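Versicolorin reductase (Brucella melitensis, PDB 4NIM) is probably an NAD(P)(H)-dependent oxidoreductase of the short-chain dehydrogenase/reductase family, its physiological substrate being uncertain. Local coordinates at residues A181-N195 and L244-N258. Residues are numbered along the deposited sequence; the frame is centred on the assembly and turned at random.
Sequences AYSVLRNRIRVNSLN and LASEESGLMTGAIVN
At the edge of the parallel sheet, R190 and N192 of strand 190-196 hold the loop that leads from helix 234-245 into strand 256-259. Both side chains converge on one carbonyl. R190 NH1 reaches M252 O (2.9 Å) in the guanidinium plane and on an oxygen lone pair, whereas N192 ND2 meets M252 O (2.9 Å) from above the carbonyl plane in a nearly straight bond (177°). A bend at chi3 (-55°) turns the guanidinium toward the type II' turn S249-M252, and G250 O lies over one of its faces; NH1 also gives a weak bond to S249 OG, which is hydrogen-bonded to F243 O as well. The other end of the N192 amide, OD1, accepts from A255 N (2.9 Å) and stands in for a main-chain acceptor just before the regular pairing starts.

These two strands are the last pair of the seven-stranded Rossmann-type sheet of the SDR fold, order 3-2-1-4-5-6-7. S193 N to A255 O, V257 N to S193 O and N195 N to V257 O (2.7 Å) join them in parallel. Beneath helix 234-245, L194 CD1 rests against V257 CG1 (3.9 Å), while toward helix 164-183 I256 CD1 touches S193 CB (3.6 Å).

Further back, V191 N donates to T253 OG1 (3.1 Å, 169°), and that hydroxyl donates to a water that in turn donates to A181 O and I189 O. G254 N bonds V191 O, its backbone lying close against A181 CB.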
loop_
_atom_site.group_PDB
_atom_site.type_symbol
_atom_site.label_atom_id
_atom_site.label_comp_id
_atom_site.label_asym_id
_atom_site.label_seq_id
_atom_site.Cartn_x
_atom_site.Cartn_y
_atom_site.Cartn_z
ATOM N N ALA A 181 1.291 11.172 9.067
ATOM C CA ALA A 181 0.768 12.379 8.419
ATOM C C ALA A 181 0.950 13.593 9.300
ATOM O O ALA A 181 1.402 14.643 8.834
ATOM C CB ALA A 181 -0.677 12.245 8.044
ATOM N N TYR A 182 0.563 13.474 10.573
ATOM C CA TYR A 182 0.693 14.582 11.516
ATOM C C TYR A 182 2.161 15.019 11.651
ATOM O O TYR A 182 2.497 16.227 11.562
ATOM C CB TYR A 182 0.095 14.194 12.898
ATOM C CG TYR A 182 0.264 15.327 13.856
ATOM C CD1 TYR A 182 -0.651 16.361 13.901
ATOM C CD2 TYR A 182 1.402 15.431 14.631
ATOM C CE1 TYR A 182 -0.452 17.448 14.692
ATOM C CE2 TYR A 182 1.617 16.516 15.424
ATOM C CZ TYR A 182 0.686 17.521 15.451
ATOM O OH TYR A 182 0.875 18.602 16.275
ATOM N N SER A 183 3.047 14.043 11.826
ATOM C CA SER A 183 4.447 14.358 12.107
ATOM C C SER A 183 5.132 15.125 10.974
ATOM O O SER A 183 6.007 15.970 11.208
ATOM C CB SER A 183 5.231 13.083 12.415
ATOM O OG SER A 183 5.297 12.233 11.292
ATOM N N VAL A 184 4.737 14.851 9.750
ATOM C CA VAL A 184 5.336 15.548 8.576
ATOM C C VAL A 184 4.481 16.585 7.873
ATOM O O VAL A 184 4.742 16.988 6.693
ATOM C CB VAL A 184 5.889 14.528 7.562
ATOM C CG1 VAL A 184 7.072 13.795 8.171
ATOM C CG2 VAL A 184 4.802 13.550 7.128
ATOM N N LEU A 185 3.519 17.105 8.606
ATOM C CA LEU A 185 2.627 18.169 8.108
ATOM C C LEU A 185 3.395 19.353 7.542
ATOM O O LEU A 185 3.114 19.765 6.425
ATOM C CB LEU A 185 1.665 18.656 9.217
ATOM C CG LEU A 185 0.315 17.949 9.325
ATOM C CD1 LEU A 185 -0.442 18.298 10.617
ATOM C CD2 LEU A 185 -0.542 18.274 8.130
ATOM N N ARG A 186 4.388 19.890 8.284
ATOM C CA ARG A 186 5.116 21.048 7.808
ATOM C C ARG A 186 6.113 20.725 6.703
ATOM O O ARG A 186 6.544 21.615 6.037
ATOM C CB ARG A 186 5.837 21.767 8.940
ATOM C CG ARG A 186 4.857 22.437 9.893
ATOM C CD ARG A 186 5.564 23.514 10.696
ATOM N NE ARG A 186 4.589 24.324 11.422
ATOM C CZ ARG A 186 4.120 25.501 11.041
ATOM N NH1 ARG A 186 4.539 26.093 9.923
ATOM N NH2 ARG A 186 3.225 26.097 11.825
ATOM N N ASN A 187 6.473 19.452 6.529
ATOM C CA ASN A 187 7.263 19.022 5.387
ATOM C C ASN A 187 6.480 18.998 4.083
ATOM O O ASN A 187 7.097 18.912 3.015
ATOM C CB ASN A 187 7.834 17.632 5.594
ATOM C CG ASN A 187 8.605 17.513 6.856
ATOM O OD1 ASN A 187 8.018 17.445 7.943
ATOM N ND2 ASN A 187 9.944 17.466 6.749
ATOM N N ARG A 188 5.150 19.060 4.161
ATOM C CA ARG A 188 4.299 18.906 2.984
ATOM C C ARG A 188 4.490 17.524 2.360
ATOM O O ARG A 188 4.402 17.351 1.128
ATOM C CB ARG A 188 4.522 20.058 1.979
ATOM C CG ARG A 188 4.086 21.396 2.556
ATOM C CD ARG A 188 4.109 22.523 1.521
ATOM N NE ARG A 188 5.357 23.275 1.594
ATOM C CZ ARG A 188 5.804 24.116 0.664
ATOM N NH1 ARG A 188 5.101 24.363 -0.442
ATOM N NH2 ARG A 188 6.969 24.731 0.851
ATOM N N ILE A 189 4.771 16.551 3.235
ATOM C CA ILE A 189 4.760 15.159 2.863
ATOM C C ILE A 189 3.397 14.622 3.263
ATOM O O ILE A 189 3.015 14.709 4.464
ATOM C CB ILE A 189 5.870 14.339 3.547
ATOM C CG1 ILE A 189 7.235 14.849 3.139
ATOM C CG2 ILE A 189 5.682 12.856 3.194
ATOM C CD1 ILE A 189 8.395 14.406 4.037
ATOM N N ARG A 190 2.671 14.040 2.297
ATOM C CA ARG A 190 1.268 13.695 2.525
ATOM C C ARG A 190 1.179 12.194 2.652
ATOM O O ARG A 190 1.893 11.497 1.935
ATOM C CB ARG A 190 0.386 14.178 1.390
ATOM C CG ARG A 190 0.468 15.674 1.261
ATOM C CD ARG A 190 -0.471 16.196 0.200
ATOM N NE ARG A 190 -0.260 15.571 -1.096
ATOM C CZ ARG A 190 -1.094 14.710 -1.693
ATOM N NH1 ARG A 190 -2.244 14.329 -1.132
ATOM N NH2 ARG A 190 -0.811 14.290 -2.927
ATOM N N VAL A 191 0.435 11.734 3.646
ATOM C CA VAL A 191 0.249 10.297 3.915
ATOM C C VAL A 191 -1.237 9.996 4.121
ATOM O O VAL A 191 -1.848 10.458 5.088
ATOM C CB VAL A 191 1.024 9.847 5.156
ATOM C CG1 VAL A 191 1.043 8.318 5.245
ATOM C CG2 VAL A 191 2.458 10.417 5.144
ATOM N N ASN A 192 -1.789 9.187 3.246
ATOM C CA ASN A 192 -3.204 8.896 3.243
ATOM C C ASN A 192 -3.424 7.415 3.114
ATOM O O ASN A 192 -2.532 6.660 2.648
ATOM C CB ASN A 192 -3.893 9.619 2.104
ATOM C CG ASN A 192 -3.909 11.109 2.292
ATOM O OD1 ASN A 192 -4.608 11.644 3.150
ATOM N ND2 ASN A 192 -3.164 11.790 1.450
ATOM N N SER A 193 -4.607 6.991 3.547
ATOM C CA SER A 193 -4.961 5.588 3.487
ATOM C C SER A 193 -6.187 5.319 2.642
ATOM O O SER A 193 -7.140 6.074 2.678
ATOM C CB SER A 193 -5.245 5.081 4.940
ATOM O OG SER A 193 -5.574 3.706 4.880
ATOM N N LEU A 194 -6.146 4.221 1.907
ATOM C CA LEU A 194 -7.285 3.766 1.154
ATOM C C LEU A 194 -7.689 2.424 1.733
ATOM O O LEU A 194 -6.896 1.472 1.709
ATOM C CB LEU A 194 -6.955 3.656 -0.346
ATOM C CG LEU A 194 -8.184 3.363 -1.207
ATOM C CD1 LEU A 194 -9.099 4.576 -1.283
ATOM C CD2 LEU A 194 -7.738 2.940 -2.614
ATOM N N ASN A 195 -8.904 2.350 2.279
ATOM C CA ASN A 195 -9.290 1.186 3.066
ATOM C C ASN A 195 -10.242 0.348 2.232
ATOM O O ASN A 195 -11.434 0.647 2.138
ATOM C CB ASN A 195 -9.910 1.549 4.413
ATOM C CG ASN A 195 -8.895 2.115 5.384
ATOM O OD1 ASN A 195 -8.197 3.080 5.056
ATOM N ND2 ASN A 195 -8.848 1.557 6.594
ATOM N N LEU A 244 -4.821 9.985 -4.757
ATOM C CA LEU A 244 -4.175 10.267 -3.498
ATOM C C LEU A 244 -2.678 10.480 -3.629
ATOM O O LEU A 244 -2.112 11.202 -2.826
ATOM C CB LEU A 244 -4.409 9.147 -2.475
ATOM C CG LEU A 244 -5.860 8.903 -2.068
ATOM C CD1 LEU A 244 -6.005 7.628 -1.217
ATOM C CD2 LEU A 244 -6.354 10.112 -1.302
ATOM N N ALA A 245 -2.078 9.899 -4.672
ATOM C CA ALA A 245 -0.645 10.015 -4.927
ATOM C C ALA A 245 -0.270 11.235 -5.705
ATOM O O ALA A 245 0.928 11.550 -5.751
ATOM C CB ALA A 245 -0.151 8.796 -5.691
ATOM N N SER A 246 -1.264 11.933 -6.265
ATOM C CA SER A 246 -1.064 13.017 -7.233
ATOM C C SER A 246 -1.504 14.363 -6.675
ATOM O O SER A 246 -2.147 14.428 -5.644
ATOM C CB SER A 246 -1.916 12.762 -8.482
ATOM O OG SER A 246 -3.293 12.990 -8.208
ATOM N N GLU A 247 -1.176 15.426 -7.417
ATOM C CA GLU A 247 -1.520 16.822 -7.083
ATOM C C GLU A 247 -3.003 17.046 -7.048
ATOM O O GLU A 247 -3.459 18.026 -6.480
ATOM C CB GLU A 247 -0.890 17.821 -8.118
ATOM N N GLU A 248 -3.776 16.155 -7.661
ATOM C CA GLU A 248 -5.199 16.332 -7.748
ATOM C C GLU A 248 -5.851 16.303 -6.350
ATOM O O GLU A 248 -6.866 16.935 -6.138
ATOM C CB GLU A 248 -5.792 15.246 -8.644
ATOM C CG GLU A 248 -7.105 15.579 -9.287
ATOM C CD GLU A 248 -7.143 16.821 -10.168
ATOM O OE1 GLU A 248 -6.146 17.228 -10.763
ATOM O OE2 GLU A 248 -8.218 17.421 -10.249
ATOM N N SER A 249 -5.248 15.595 -5.396
ATOM C CA SER A 249 -5.768 15.573 -4.008
ATOM C C SER A 249 -5.242 16.690 -3.109
ATOM O O SER A 249 -5.567 16.747 -1.877
ATOM C CB SER A 249 -5.525 14.218 -3.385
ATOM O OG SER A 249 -4.155 13.885 -3.427
ATOM N N GLY A 250 -4.478 17.584 -3.719
ATOM C CA GLY A 250 -4.042 18.832 -3.100
ATOM C C GLY A 250 -3.264 18.569 -1.827
ATOM O O GLY A 250 -2.368 17.697 -1.796
ATOM N N LEU A 251 -3.665 19.252 -0.760
ATOM C CA LEU A 251 -2.977 19.130 0.535
ATOM C C LEU A 251 -3.437 17.953 1.410
ATOM O O LEU A 251 -2.926 17.757 2.517
ATOM C CB LEU A 251 -3.049 20.456 1.292
ATOM C CG LEU A 251 -4.415 21.046 1.700
ATOM C CD1 LEU A 251 -5.152 20.185 2.721
ATOM C CD2 LEU A 251 -4.230 22.460 2.243
ATOM N N MET A 252 -4.433 17.197 0.942
ATOM C CA MET A 252 -4.964 16.101 1.712
ATOM C C MET A 252 -3.899 15.209 2.323
ATOM O O MET A 252 -3.040 14.693 1.608
ATOM C CB MET A 252 -5.871 15.257 0.810
ATOM C CG MET A 252 -6.631 14.201 1.488
ATOM S SD MET A 252 -7.588 13.161 0.335
ATOM C CE MET A 252 -8.628 14.354 -0.474
ATOM N N THR A 253 -4.017 14.966 3.654
ATOM C CA THR A 253 -3.101 14.110 4.361
ATOM C C THR A 253 -3.744 13.627 5.666
ATOM O O THR A 253 -4.563 14.330 6.272
ATOM C CB THR A 253 -1.806 14.875 4.658
ATOM O OG1 THR A 253 -0.816 14.026 5.229
ATOM C CG2 THR A 253 -2.047 16.076 5.566
ATOM N N GLY A 254 -3.454 12.389 6.024
ATOM C CA GLY A 254 -4.039 11.818 7.235
ATOM C C GLY A 254 -5.447 11.272 7.021
ATOM O O GLY A 254 -6.104 10.863 7.956
ATOM N N ALA A 255 -5.869 11.198 5.771
ATOM C CA ALA A 255 -7.231 10.740 5.489
ATOM C C ALA A 255 -7.271 9.249 5.517
ATOM O O ALA A 255 -6.296 8.595 5.142
ATOM C CB ALA A 255 -7.702 11.281 4.156
ATOM N N ILE A 256 -8.391 8.720 6.012
ATOM C CA ILE A 256 -8.711 7.288 6.004
ATOM C C ILE A 256 -9.915 7.183 5.083
ATOM O O ILE A 256 -11.000 7.626 5.431
ATOM C CB ILE A 256 -9.080 6.782 7.438
ATOM C CG1 ILE A 256 -7.928 6.956 8.437
ATOM C CG2 ILE A 256 -9.567 5.324 7.382
ATOM C CD1 ILE A 256 -6.601 6.398 8.025
ATOM N N VAL A 257 -9.694 6.753 3.833
ATOM C CA VAL A 257 -10.704 6.787 2.803
ATOM C C VAL A 257 -11.235 5.362 2.573
ATOM O O VAL A 257 -10.543 4.480 2.012
ATOM C CB VAL A 257 -10.093 7.337 1.509
ATOM C CG1 VAL A 257 -11.129 7.458 0.412
ATOM C CG2 VAL A 257 -9.380 8.679 1.791
ATOM N N ASN A 258 -12.454 5.138 2.978
ATOM C CA ASN A 258 -13.092 3.823 2.813
ATOM C C ASN A 258 -13.471 3.613 1.370
ATOM O O ASN A 258 -14.108 4.462 0.761
ATOM C CB ASN A 258 -14.314 3.707 3.672
ATOM C CG ASN A 258 -13.996 3.781 5.140
ATOM O OD1 ASN A 258 -14.139 4.842 5.784
ATOM N ND2 ASN A 258 -13.454 2.734 5.651
HETATM O O HOH W 1 1.291 15.400 6.283
HETATM O O HOH W 2 -1.240 10.499 -0.348
#